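Local coordinates for protein cadherin-23 (Mus musculus, PDB 5UZ8) that probably acts as a calcium-binding adhesion protein in hearing and mechanotransduction, its extracellular part strung from cadherin repeats with calcium ions bound between them, at residues T28-A33 with G66-N71; N113-Q118 with R203-Q208; Y153-G158 with Y185-L190; F228-Y233 with L311-I316; T240-M245 with V279-P284. All blocks are in the same frame, centred on the assembly; numbering follows the deposited sequence. Where two conformers were deposited one is given.

How the contacts relate
The five contacts sample three successive cadherin repeats of an elongated chain with calcium sites at the repeat junctions. Contact 1 lies in the first repeat, and its centre is about 105 Å from that of contact 4, in the third. Contacts 2 and 3 meet in the middle repeat, their centres about 12 Å apart: strands 204-214 and 184-193 are sheet neighbours, and contact 3 is nested within the loop that contact 2 closes. Contact 5 is likewise nested inside contact 4, about 10 Å between centres, and packs against it across the sandwich. Contacts 1 and 5 are equivalent bulged strand pairs, so the same architecture recurs at both ends of this rod.

Contact 1: residues T28-A33 with G66-N71; sequences TLIAVA and GKVIAN
Strands 28-32 and 66-70 run antiparallel, with 160° between their directions, and a classic beta bulge sets both Leu29 and Ile30 against Val68. Val68 O takes a bond from Leu29 N at 2.7 Å and a weak second one from Ile30 N at 3.4 Å, while Val68 N gives its hydrogen to Ile30 O at 2.8 Å. Further along, Val32 N bonds to Gly66 O at 2.9 Å. A water then bridges the same two residues, accepting from Gly66 N and donating to Val32 O. Glycine suits this place because a CB on it would run into Val32 O.

The bulge turns Leu29 toward the partner strand, where its CG rests on Ala70 N at 3.6 Å and its CD2 meets Ala70 CB at 4.1 Å; the small alanine leaves room for the branched end. Ile30 and Val68 run alongside each other into the core, with Ile30 CG2 at 3.8 Å from Val68 CB. Because Ile30 CG1 stands opposite the backbone N (chi1 -169°), its longer arm leads away from strand 66-70; the side chain also packs on Val102 and Leu104 of the facing sheet. On the outward face, Thr28 stands across the chain of Lys67, Thr28 OG1 touching Lys67 CD at 3.7 Å. A bend in the lysine at chi3 (-69°) accompanies a salt bridge from its NZ to Glu61. Leu29, Ile30, Val32 and Val68 also reach the strands of the facing sheet, and the pair forms the centre of one of the two sheets of the Greek-key sandwich of a cadherin repeat.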
# COMPACT_ATOMS: atom_id res chain seq x y z
N THR A 28 8.05 40.84 -2.76
CA THR A 28 7.10 41.88 -2.42
C THR A 28 5.76 41.23 -2.11
O THR A 28 5.23 40.45 -2.91
CB THR A 28 6.93 42.90 -3.56
OG1 THR A 28 8.17 43.60 -3.76
CG2 THR A 28 5.83 43.89 -3.25
N LEU A 29 5.25 41.53 -0.93
CA LEU A 29 4.00 40.95 -0.49
C LEU A 29 2.82 41.91 -0.69
O LEU A 29 1.74 41.48 -1.04
CB LEU A 29 4.09 40.56 0.96
CG LEU A 29 5.22 39.60 1.32
CD1 LEU A 29 5.11 39.29 2.80
CD2 LEU A 29 5.19 38.35 0.47
N ILE A 30 3.05 43.19 -0.42
CA ILE A 30 2.03 44.22 -0.61
C ILE A 30 2.74 45.54 -0.62
O ILE A 30 3.79 45.67 -0.02
CB ILE A 30 0.96 44.17 0.50
CG1 ILE A 30 -0.24 45.07 0.16
CG2 ILE A 30 1.53 44.48 1.90
CD1 ILE A 30 -1.42 44.81 1.09
N ALA A 31 2.19 46.51 -1.34
CA ALA A 31 2.71 47.86 -1.29
C ALA A 31 1.59 48.81 -0.98
O ALA A 31 0.58 48.80 -1.67
CB ALA A 31 3.35 48.23 -2.60
N VAL A 32 1.77 49.59 0.08
CA VAL A 32 0.79 50.57 0.51
C VAL A 32 1.42 51.95 0.44
O VAL A 32 2.64 52.08 0.34
CB VAL A 32 0.26 50.28 1.92
CG1 VAL A 32 -0.27 48.87 2.02
CG2 VAL A 32 1.32 50.54 2.97
N ALA A 33 0.59 52.99 0.50
CA ALA A 33 1.06 54.34 0.40
C ALA A 33 0.11 55.26 1.14
O ALA A 33 -1.11 55.06 1.11
CB ALA A 33 1.17 54.77 -1.06
N GLY A 66 6.08 52.29 1.50
CA GLY A 66 5.22 51.27 2.08
C GLY A 66 5.32 49.92 1.38
O GLY A 66 4.34 49.15 1.37
N LYS A 67 6.49 49.58 0.86
CA LYS A 67 6.66 48.28 0.24
C LYS A 67 7.01 47.23 1.29
O LYS A 67 8.04 47.34 1.94
CB LYS A 67 7.75 48.32 -0.83
CG LYS A 67 7.82 47.00 -1.58
CD LYS A 67 9.10 46.87 -2.39
CE LYS A 67 9.14 47.81 -3.57
NZ LYS A 67 10.55 47.79 -4.06
N VAL A 68 6.17 46.21 1.43
CA VAL A 68 6.35 45.17 2.44
C VAL A 68 6.82 43.92 1.72
O VAL A 68 6.18 43.48 0.74
CB VAL A 68 5.04 44.89 3.20
CG1 VAL A 68 5.23 43.75 4.19
CG2 VAL A 68 4.55 46.16 3.89
N ILE A 69 7.93 43.38 2.20
CA ILE A 69 8.55 42.19 1.63
C ILE A 69 8.61 41.06 2.65
O ILE A 69 8.50 41.27 3.86
CB ILE A 69 9.97 42.50 1.10
CG1 ILE A 69 10.94 42.84 2.25
CG2 ILE A 69 9.92 43.62 0.08
CD1 ILE A 69 12.36 43.20 1.85
N ALA A 70 8.77 39.85 2.13
CA ALA A 70 8.95 38.67 2.95
C ALA A 70 10.28 38.69 3.74
O ALA A 70 11.34 39.00 3.19
CB ALA A 70 8.84 37.40 2.09
N ASN A 71 10.18 38.35 5.02
CA ASN A 71 11.29 38.10 5.90
C ASN A 71 11.47 36.58 5.96
O ASN A 71 12.01 36.03 5.01
CB ASN A 71 11.10 38.79 7.25
CG ASN A 71 12.29 38.64 8.18
OD1 ASN A 71 13.33 38.10 7.81
ND2 ASN A 71 12.15 39.18 9.40
O HOH W 1 4.80 53.60 -0.56

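Contact 2: residues N113-Q118 with R203-Q208; sequences NPIFDQ and RENSVQ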
# COMPACT_ATOMS: atom_id res chain seq x y z
N ASN A 113 3.41 15.58 0.14
CA ASN A 113 3.03 14.33 -0.50
C ASN A 113 2.09 13.58 0.43
O ASN A 113 2.26 13.66 1.65
CB ASN A 113 4.24 13.42 -0.71
CG ASN A 113 5.18 13.94 -1.77
OD1 ASN A 113 5.58 15.07 -1.73
ND2 ASN A 113 5.54 13.11 -2.73
N PRO A 114 1.22 12.73 -0.15
CA PRO A 114 0.56 11.73 0.71
C PRO A 114 1.61 10.78 1.26
O PRO A 114 2.54 10.40 0.54
CB PRO A 114 -0.41 11.00 -0.21
CG PRO A 114 -0.47 11.77 -1.46
CD PRO A 114 0.83 12.57 -1.56
N ILE A 115 1.49 10.47 2.53
CA ILE A 115 2.48 9.65 3.26
C ILE A 115 1.72 8.51 3.90
O ILE A 115 0.77 8.74 4.66
CB ILE A 115 3.21 10.44 4.34
CG1 ILE A 115 4.09 11.55 3.71
CG2 ILE A 115 4.11 9.52 5.18
CD1 ILE A 115 4.60 12.58 4.70
N PHE A 116 2.13 7.28 3.58
CA PHE A 116 1.46 6.10 4.16
C PHE A 116 1.66 5.97 5.65
O PHE A 116 2.72 6.34 6.15
CB PHE A 116 1.87 4.84 3.46
CG PHE A 116 1.16 4.63 2.17
CD1 PHE A 116 -0.13 4.14 2.16
CD2 PHE A 116 1.76 4.96 0.97
CE1 PHE A 116 -0.80 3.95 0.95
CE2 PHE A 116 1.10 4.76 -0.23
CZ PHE A 116 -0.18 4.28 -0.25
N ASP A 117 0.65 5.50 6.37
CA ASP A 117 0.66 5.40 7.84
C ASP A 117 1.60 4.25 8.33
O ASP A 117 1.96 4.21 9.49
CB ASP A 117 -0.78 5.20 8.40
CG ASP A 117 -1.65 6.50 8.42
OD1 ASP A 117 -1.21 7.59 7.98
OD2 ASP A 117 -2.79 6.44 8.93
N GLN A 118 1.93 3.29 7.45
CA GLN A 118 2.88 2.20 7.79
C GLN A 118 3.96 2.15 6.73
O GLN A 118 3.71 2.57 5.60
CB GLN A 118 2.22 0.82 7.84
CG GLN A 118 1.07 0.70 8.80
CD GLN A 118 0.51 -0.72 9.02
OE1 GLN A 118 -0.44 -0.84 9.79
NE2 GLN A 118 1.08 -1.80 8.40
N ARG A 203 1.33 14.93 -6.38
CA ARG A 203 2.37 14.28 -5.61
C ARG A 203 1.89 12.90 -5.18
O ARG A 203 0.69 12.65 -5.04
CB ARG A 203 2.71 15.12 -4.37
CG ARG A 203 3.46 16.38 -4.64
CD ARG A 203 3.64 17.23 -3.39
NE ARG A 203 4.55 18.36 -3.63
CZ ARG A 203 5.88 18.32 -3.59
NH1 ARG A 203 6.57 19.42 -3.80
NH2 ARG A 203 6.54 17.21 -3.30
N GLU A 204 2.85 12.01 -4.97
CA GLU A 204 2.56 10.63 -4.66
C GLU A 204 3.59 10.00 -3.75
O GLU A 204 4.75 10.48 -3.65
CB GLU A 204 2.49 9.82 -5.94
CG GLU A 204 3.81 9.66 -6.68
CD GLU A 204 3.63 9.00 -8.03
OE1 GLU A 204 4.36 8.04 -8.33
OE2 GLU A 204 2.77 9.45 -8.82
N ASN A 205 3.22 8.83 -3.24
CA ASN A 205 4.15 7.91 -2.63
C ASN A 205 3.58 6.52 -2.80
O ASN A 205 2.35 6.34 -2.96
CB ASN A 205 4.32 8.19 -1.13
CG ASN A 205 5.49 9.12 -0.82
OD1 ASN A 205 6.61 8.90 -1.26
ND2 ASN A 205 5.23 10.17 -0.03
N SER A 206 4.46 5.54 -2.75
CA SER A 206 4.03 4.14 -2.83
C SER A 206 4.42 3.38 -1.59
O SER A 206 5.36 3.75 -0.88
CB SER A 206 4.67 3.51 -4.05
OG SER A 206 6.08 3.56 -3.95
N VAL A 207 3.79 2.23 -1.40
CA VAL A 207 4.13 1.30 -0.35
C VAL A 207 3.97 -0.14 -0.85
O VAL A 207 3.19 -0.38 -1.81
CB VAL A 207 3.27 1.56 0.89
CG1 VAL A 207 1.83 1.15 0.66
CG2 VAL A 207 3.80 0.85 2.11
N GLN A 208 4.71 -1.10 -0.26
CA GLN A 208 4.57 -2.50 -0.63
C GLN A 208 3.58 -3.20 0.29
O GLN A 208 3.56 -2.96 1.52
CB GLN A 208 5.89 -3.25 -0.66
CG GLN A 208 6.94 -2.66 -1.57
CD GLN A 208 6.55 -2.71 -3.02
OE1 GLN A 208 6.21 -1.65 -3.64
NE2 GLN A 208 6.55 -3.89 -3.57
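Side-chain amides supply the hydrogen bonds between residues 113-118 and 203-208. Asn113 uses both ends of its amide: OD1 accepts from Arg203 NH2 at 2.8 Å, and ND2 donates to Glu204 O at 2.9 Å. The amide and guanidinium planes stand 64° apart, and Glu204 O lies in the amide plane although ND2 comes from above the plane of that carbonyl. With one bond at the oxygen and one at the nitrogen, the flip of the amide is settled. Were Asn113 cut back to alanine, Arg203 NH2 and Glu204 O would probably lose these mates, leaving the guanidinium held by less from this side. Asn205 returns a fairly straight bond, ND2 to Pro114 O at 2.8 Å.

Asn113 follows the DXNDN linker sequence that carries calcium ligands between cadherin repeats. Arg203 is a second-shell residue: its NE bonds to the carbonyl of Asn110 and its backbone N to Asp193, both residues of one calcium site, and its side chain comes within about 5 Å of a calcium ion.

Van der Waals contacts take over further along. Val207 CG1 sits over the centre of the Phe116 ring, 3.6 Å from its centroid and 2° off the normal, a CH-pi contact. It is put there by a chi1 of 71°, which holds CG1 between the backbone N and the carbonyl carbon. Asn205 O approaches the edge of the same ring, 3.4 Å from Phe116 CE2. Pro114, with no N-H to satisfy, sets its CD methylene against the carbonyl oxygen Arg203 O at 3.5 Å.

Contact 3: residues Y153-G158 with Y185-L190; sequences YSLVDG and YILTAL
Tyr153 carries its ring obliquely past Leu190 O, which is 4.0 Å from Tyr153 CD1; the ring goes on into the sandwich, where it packs on Ile164 and Phe116 and its hydroxyl bonds to Ala140 N. A tyrosine fits because its flat body fills the core while its OH finds a backbone partner.

The backbones of strands 153-155 and 185-190 run antiparallel, 157° apart. Ser154 and Leu190 form a hydrogen-bonded pair, with Leu190 N to Ser154 O at 2.8 Å and Ser154 N to Leu190 O at 3.0 Å. Val156 N adds a bond to Thr188 O at 3.0 Å. Beyond it the chains part, and a water accepts from both Asp157 N and Thr188 N.

A chi1 of 61° places Ser154 OG between its backbone N and carbonyl carbon, alongside Leu190 CB at 3.5 Å; so small a side chain leaves space for the leucine. Val156 CG2 touches Thr188 CG2 at 3.6 Å, methyl against methyl, while the threonine hydroxyl bonds to Gln208. On the inward face Leu155 CD2 meets Ala189 CB at 4.1 Å, and Leu187 CD2 rests against Asp157 O at 3.6 Å. Strand 151-155 thus finishes the mixed sheet at the edge remote from strand 121-126, the C-to-F strand pairing of the cadherin fold.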
# COMPACT_ATOMS: atom_id res chain seq x y z
N TYR A 153 -6.16 6.33 -4.24
CA TYR A 153 -5.40 5.08 -4.17
C TYR A 153 -5.46 4.28 -5.45
O TYR A 153 -6.48 4.25 -6.14
CB TYR A 153 -5.90 4.21 -3.02
CG TYR A 153 -5.73 4.91 -1.69
CD1 TYR A 153 -4.50 4.99 -1.08
CD2 TYR A 153 -6.79 5.51 -1.06
CE1 TYR A 153 -4.33 5.64 0.14
CE2 TYR A 153 -6.63 6.19 0.13
CZ TYR A 153 -5.37 6.21 0.74
OH TYR A 153 -5.15 6.91 1.93
N SER A 154 -4.36 3.62 -5.77
CA SER A 154 -4.34 2.69 -6.90
C SER A 154 -3.34 1.57 -6.61
O SER A 154 -2.59 1.63 -5.65
CB SER A 154 -3.99 3.42 -8.19
OG SER A 154 -2.70 4.00 -8.11
N LEU A 155 -3.39 0.51 -7.42
CA LEU A 155 -2.40 -0.57 -7.38
C LEU A 155 -1.69 -0.49 -8.70
O LEU A 155 -2.32 -0.30 -9.74
CB LEU A 155 -3.06 -1.96 -7.29
CG LEU A 155 -3.72 -2.33 -5.99
CD1 LEU A 155 -4.33 -3.72 -6.09
CD2 LEU A 155 -2.75 -2.26 -4.80
N VAL A 156 -0.36 -0.57 -8.67
CA VAL A 156 0.40 -0.55 -9.88
C VAL A 156 0.07 -1.78 -10.75
O VAL A 156 -0.04 -1.66 -11.95
CB VAL A 156 1.91 -0.52 -9.56
CG1 VAL A 156 2.76 -0.76 -10.82
CG2 VAL A 156 2.25 0.81 -8.92
N ASP A 157 -0.11 -2.94 -10.13
CA ASP A 157 -0.49 -4.15 -10.89
C ASP A 157 -1.04 -5.19 -9.91
O ASP A 157 -0.29 -5.93 -9.24
CB ASP A 157 0.70 -4.72 -11.67
CG ASP A 157 0.35 -6.03 -12.42
OD1 ASP A 157 -0.85 -6.40 -12.57
OD2 ASP A 157 1.31 -6.68 -12.89
N GLY A 158 -2.37 -5.26 -9.86
CA GLY A 158 -3.06 -6.24 -9.06
C GLY A 158 -3.01 -7.66 -9.60
O GLY A 158 -3.49 -8.56 -8.92
N TYR A 185 2.03 -12.65 -2.88
CA TYR A 185 2.10 -11.49 -3.76
C TYR A 185 2.79 -10.35 -3.02
O TYR A 185 2.59 -10.17 -1.80
CB TYR A 185 0.67 -11.06 -4.13
CG TYR A 185 -0.09 -12.11 -4.88
CD1 TYR A 185 -0.74 -13.15 -4.20
CD2 TYR A 185 -0.17 -12.09 -6.28
CE1 TYR A 185 -1.44 -14.14 -4.90
CE2 TYR A 185 -0.91 -13.03 -6.99
CZ TYR A 185 -1.53 -14.06 -6.27
OH TYR A 185 -2.22 -15.04 -6.93
N ILE A 186 3.57 -9.56 -3.75
CA ILE A 186 4.13 -8.32 -3.22
C ILE A 186 3.67 -7.21 -4.17
O ILE A 186 4.20 -7.09 -5.25
CB ILE A 186 5.67 -8.39 -3.10
CG1 ILE A 186 6.07 -9.65 -2.32
CG2 ILE A 186 6.22 -7.11 -2.46
CD1 ILE A 186 7.56 -9.80 -2.11
N LEU A 187 2.66 -6.47 -3.75
CA LEU A 187 1.98 -5.48 -4.57
C LEU A 187 2.44 -4.07 -4.19
O LEU A 187 2.77 -3.81 -3.05
CB LEU A 187 0.50 -5.58 -4.34
CG LEU A 187 -0.15 -6.93 -4.57
CD1 LEU A 187 -1.64 -6.74 -4.28
CD2 LEU A 187 0.18 -7.41 -5.97
N THR A 188 2.47 -3.19 -5.17
CA THR A 188 2.73 -1.77 -4.93
C THR A 188 1.42 -1.01 -4.91
O THR A 188 0.71 -0.99 -5.92
CB THR A 188 3.64 -1.20 -6.03
OG1 THR A 188 4.88 -1.94 -6.05
CG2 THR A 188 3.92 0.26 -5.77
N ALA A 189 1.11 -0.38 -3.78
CA ALA A 189 -0.03 0.52 -3.65
C ALA A 189 0.47 1.96 -3.75
O ALA A 189 1.52 2.29 -3.18
CB ALA A 189 -0.75 0.31 -2.34
N LEU A 190 -0.27 2.80 -4.48
CA LEU A 190 0.12 4.19 -4.73
C LEU A 190 -0.94 5.11 -4.14
O LEU A 190 -2.12 4.81 -4.26
CB LEU A 190 0.19 4.41 -6.21
CG LEU A 190 0.86 5.67 -6.72
CD1 LEU A 190 2.36 5.64 -6.44
CD2 LEU A 190 0.64 5.73 -8.23
O HOH W 2 0.56 -3.78 -7.50

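Contact 4: residues F228-Y233 with L311-I316; sequences FSTSVY and LLVEVI
Leu312 N gives its hydrogen to Phe228 O at 2.8 Å, the first of five backbone bonds that join these parallel strands, whose directions differ by 20°. Thr230 and Val232 each bond through both N and O, to residues on either side of their partners: Thr230 to Leu312 and Glu314, Val232 to Glu314 and Ile316. CA hydrogens of both strands also point at carbonyls, as Val315 CA does at Val232 O, 3.1 Å away.

On the face that carries Ser231, its OG donates to Glu314 OE1 at 3.0 Å, which accepts through the lone pair directed away from its fellow carboxylate oxygen. The glutamate was modelled in two conformers, so this bond is certain only for one of them. Next to it a chi1 of 54° sets Ile316 CG1 between its backbone N and carbonyl carbon, which brings it to Tyr233 CD1 at 3.6 Å. Ile316 CD1 lies over one face of the ring, off-centre, 3.7 Å from its plane.

The other face is mostly apolar, with the beta-branched Thr230, Val232, Val313 and Val315, at ease in extended strands, beside Phe228 and Leu311. Val232 CG2 meets Val313 CG1 at 3.7 Å, while Leu311 CD1 fits between Phe228 CB at 3.9 Å and Thr230 CG2 at 4.0 Å. Strand 227-233 borders the mixed sheet beside the repeat's last strand: the parallel A'-to-G pairing of the cadherin Greek-key sandwich.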
# COMPACT_ATOMS: atom_id res chain seq x y z
N PHE A 228 -0.23 -50.12 -13.28
CA PHE A 228 1.15 -50.55 -13.28
C PHE A 228 1.11 -52.06 -13.36
O PHE A 228 0.13 -52.68 -12.94
CB PHE A 228 1.85 -50.16 -12.00
CG PHE A 228 2.05 -48.68 -11.86
CD1 PHE A 228 0.99 -47.86 -11.49
CD2 PHE A 228 3.28 -48.10 -12.11
CE1 PHE A 228 1.17 -46.50 -11.36
CE2 PHE A 228 3.46 -46.72 -12.00
CZ PHE A 228 2.40 -45.93 -11.62
N SER A 229 2.18 -52.64 -13.88
CA SER A 229 2.29 -54.10 -14.01
C SER A 229 3.69 -54.54 -13.65
O SER A 229 4.67 -53.89 -14.03
CB SER A 229 1.96 -54.55 -15.43
OG SER A 229 2.81 -53.92 -16.37
N THR A 230 3.80 -55.65 -12.91
CA THR A 230 5.10 -56.20 -12.57
C THR A 230 5.01 -57.71 -12.42
O THR A 230 3.92 -58.30 -12.48
CB THR A 230 5.65 -55.57 -11.26
OG1 THR A 230 7.01 -56.01 -11.07
CG2 THR A 230 4.81 -55.99 -10.07
N SER A 231 6.18 -58.33 -12.26
CA SER A 231 6.27 -59.79 -12.14
C SER A 231 7.10 -60.14 -10.96
O SER A 231 8.08 -59.47 -10.65
CB SER A 231 6.94 -60.42 -13.37
OG SER A 231 6.15 -60.26 -14.53
N VAL A 232 6.74 -61.25 -10.33
CA VAL A 232 7.48 -61.79 -9.22
C VAL A 232 7.78 -63.25 -9.58
O VAL A 232 6.90 -63.96 -10.07
CB VAL A 232 6.60 -61.70 -7.93
CG1 VAL A 232 7.31 -62.24 -6.72
CG2 VAL A 232 6.22 -60.25 -7.69
N TYR A 233 8.99 -63.71 -9.30
CA TYR A 233 9.29 -65.14 -9.45
C TYR A 233 8.48 -65.99 -8.47
O TYR A 233 8.24 -65.57 -7.35
CB TYR A 233 10.79 -65.44 -9.29
CG TYR A 233 11.61 -64.99 -10.47
CD1 TYR A 233 11.55 -65.68 -11.68
CD2 TYR A 233 12.41 -63.85 -10.39
CE1 TYR A 233 12.28 -65.24 -12.79
CE2 TYR A 233 13.15 -63.42 -11.49
CZ TYR A 233 13.07 -64.11 -12.67
OH TYR A 233 13.82 -63.68 -13.75
N LEU A 311 -2.32 -52.21 -9.62
CA LEU A 311 -1.01 -52.86 -9.75
C LEU A 311 -1.27 -54.32 -10.10
O LEU A 311 -1.82 -55.07 -9.29
CB LEU A 311 -0.21 -52.75 -8.46
CG LEU A 311 1.11 -53.55 -8.38
CD1 LEU A 311 2.09 -53.12 -9.46
CD2 LEU A 311 1.76 -53.46 -7.00
N LEU A 312 -0.94 -54.69 -11.34
CA LEU A 312 -1.07 -56.08 -11.78
C LEU A 312 0.21 -56.80 -11.37
O LEU A 312 1.31 -56.31 -11.64
CB LEU A 312 -1.25 -56.15 -13.28
CG LEU A 312 -1.06 -57.52 -13.93
CD1 LEU A 312 -1.92 -58.63 -13.28
CD2 LEU A 312 -1.32 -57.39 -15.42
N VAL A 313 0.08 -57.94 -10.68
CA VAL A 313 1.25 -58.76 -10.35
C VAL A 313 1.07 -60.15 -10.93
O VAL A 313 0.10 -60.83 -10.59
CB VAL A 313 1.44 -58.89 -8.85
CG1 VAL A 313 2.72 -59.67 -8.55
CG2 VAL A 313 1.47 -57.52 -8.19
N GLU A 314 1.97 -60.54 -11.82
CA GLU A 314 1.97 -61.90 -12.37
C GLU A 314 3.14 -62.67 -11.77
O GLU A 314 4.13 -62.07 -11.34
CB GLU A 314 2.02 -61.91 -13.91
CG GLU A 314 3.33 -61.46 -14.54
CD GLU A 314 3.46 -61.87 -16.00
OE1 GLU A 314 4.57 -61.71 -16.58
OE2 GLU A 314 2.45 -62.36 -16.57
N VAL A 315 3.02 -63.98 -11.72
CA VAL A 315 4.06 -64.79 -11.11
C VAL A 315 4.71 -65.56 -12.24
O VAL A 315 4.01 -66.20 -13.02
CB VAL A 315 3.50 -65.75 -10.04
CG1 VAL A 315 4.64 -66.55 -9.41
CG2 VAL A 315 2.73 -64.98 -8.97
N ILE A 316 6.03 -65.48 -12.33
CA ILE A 316 6.72 -66.12 -13.46
C ILE A 316 7.53 -67.33 -13.00
O ILE A 316 8.05 -67.37 -11.87
CB ILE A 316 7.60 -65.14 -14.27
CG1 ILE A 316 8.59 -64.41 -13.36
CG2 ILE A 316 6.70 -64.14 -15.01
CD1 ILE A 316 9.36 -63.30 -14.04

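Contact 5: residues T240-M245 with V279-P284; sequences TSVITM and VTTQRP
A classic beta bulge marks this antiparallel pair, the B-to-E pairing of a cadherin repeat: two residues, Val242 and Ile243, stand opposite the single Val279. Val242 N bonds to Val279 O, and Val279 N to Ile243 O, each at 2.8 Å. Ile243 and Val279 extend alongside each other, Ile243 CG2 at 4.0 Å from Val279 CB, while Met245 CG comes across to Val279 CG2 at 3.9 Å. Compact valine suits a position hemmed in on so many sides.

At the other end Thr281 grips Thr240 twice. Its N donates to Thr240 O at 3.0 Å, and its OG1 accepts a bent bond from Thr240 N at 3.2 Å. A chi1 of 58° brings OG1 to that N-H and leaves CG2 for Val242 CG2, 3.8 Å away. A valine in place of Thr281 would keep the bulk but is likely to leave Thr240 N without this acceptor. Thr240 OG1 turns to Pro237 O instead.

Strand 270-272 flanks strand 278-281 on its other side, with Val279 on Val272. Across the sandwich, Val242 packs on Thr230 and Val232 of strand 227-233, and Ile243 on Leu311 of strand 306-316.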
# COMPACT_ATOMS: atom_id res chain seq x y z
N THR A 240 9.95 -60.33 -0.19
CA THR A 240 10.59 -60.06 -1.48
C THR A 240 10.04 -58.74 -2.04
O THR A 240 8.81 -58.52 -2.09
CB THR A 240 10.35 -61.23 -2.47
OG1 THR A 240 11.01 -62.39 -1.96
CG2 THR A 240 10.90 -60.93 -3.86
N SER A 241 10.94 -57.84 -2.44
CA SER A 241 10.51 -56.58 -3.06
C SER A 241 9.82 -56.80 -4.39
O SER A 241 10.27 -57.61 -5.19
CB SER A 241 11.71 -55.69 -3.27
OG SER A 241 12.14 -55.25 -2.01
N VAL A 242 8.74 -56.06 -4.62
CA VAL A 242 7.94 -56.19 -5.85
C VAL A 242 8.09 -54.93 -6.71
O VAL A 242 8.47 -55.00 -7.90
CB VAL A 242 6.46 -56.42 -5.50
CG1 VAL A 242 5.59 -56.45 -6.75
CG2 VAL A 242 6.33 -57.71 -4.70
N ILE A 243 7.80 -53.78 -6.10
CA ILE A 243 7.80 -52.51 -6.81
C ILE A 243 7.71 -51.43 -5.74
O ILE A 243 7.21 -51.70 -4.64
CB ILE A 243 6.57 -52.41 -7.75
CG1 ILE A 243 6.69 -51.19 -8.67
CG2 ILE A 243 5.24 -52.42 -6.98
CD1 ILE A 243 5.68 -51.25 -9.81
N THR A 244 8.23 -50.24 -6.06
CA THR A 244 8.00 -49.06 -5.21
C THR A 244 7.01 -48.11 -5.87
O THR A 244 7.20 -47.66 -7.02
CB THR A 244 9.32 -48.33 -4.93
OG1 THR A 244 10.18 -49.20 -4.20
CG2 THR A 244 9.09 -47.05 -4.12
N MET A 245 5.94 -47.83 -5.13
CA MET A 245 4.84 -47.01 -5.62
C MET A 245 5.10 -45.58 -5.15
O MET A 245 5.59 -45.36 -4.03
CB MET A 245 3.51 -47.51 -5.07
CG MET A 245 3.17 -48.94 -5.48
SD MET A 245 3.19 -49.25 -7.25
CE MET A 245 1.87 -48.18 -7.82
N VAL A 279 6.34 -52.10 -2.00
CA VAL A 279 5.47 -53.28 -1.94
C VAL A 279 6.35 -54.54 -1.85
O VAL A 279 7.28 -54.71 -2.66
CB VAL A 279 4.57 -53.37 -3.19
CG1 VAL A 279 3.71 -54.63 -3.17
CG2 VAL A 279 3.67 -52.12 -3.30
N THR A 280 6.04 -55.40 -0.87
CA THR A 280 6.67 -56.70 -0.70
C THR A 280 5.65 -57.81 -0.65
O THR A 280 4.46 -57.56 -0.41
CB THR A 280 7.49 -56.75 0.60
OG1 THR A 280 6.66 -56.28 1.67
CG2 THR A 280 8.74 -55.87 0.48
N THR A 281 6.11 -59.04 -0.87
CA THR A 281 5.25 -60.22 -0.77
C THR A 281 5.10 -60.55 0.72
O THR A 281 6.00 -60.24 1.50
CB THR A 281 5.84 -61.43 -1.49
OG1 THR A 281 7.14 -61.74 -0.93
CG2 THR A 281 5.96 -61.14 -3.01
N GLN A 282 3.96 -61.15 1.09
CA GLN A 282 3.77 -61.68 2.47
C GLN A 282 4.00 -63.20 2.51
O GLN A 282 4.00 -63.80 3.59
CB GLN A 282 2.35 -61.35 3.01
CG GLN A 282 2.10 -59.91 3.43
CD GLN A 282 0.84 -59.74 4.30
OE1 GLN A 282 0.63 -60.50 5.26
NE2 GLN A 282 0.00 -58.74 3.98
N ARG A 283 4.18 -63.81 1.35
CA ARG A 283 4.35 -65.26 1.25
C ARG A 283 4.92 -65.63 -0.11
O ARG A 283 4.84 -64.82 -1.05
CB ARG A 283 2.99 -65.96 1.42
CG ARG A 283 1.93 -65.58 0.37
CD ARG A 283 0.70 -66.46 0.57
NE ARG A 283 -0.40 -66.11 -0.32
CZ ARG A 283 -0.50 -66.47 -1.60
NH1 ARG A 283 0.45 -67.18 -2.20
NH2 ARG A 283 -1.57 -66.08 -2.30
N PRO A 284 5.44 -66.86 -0.25
CA PRO A 284 5.72 -67.34 -1.60
C PRO A 284 4.47 -67.39 -2.47
O PRO A 284 3.37 -67.63 -1.95
CB PRO A 284 6.27 -68.76 -1.39
CG PRO A 284 6.07 -69.07 0.06
CD PRO A 284 5.89 -67.80 0.80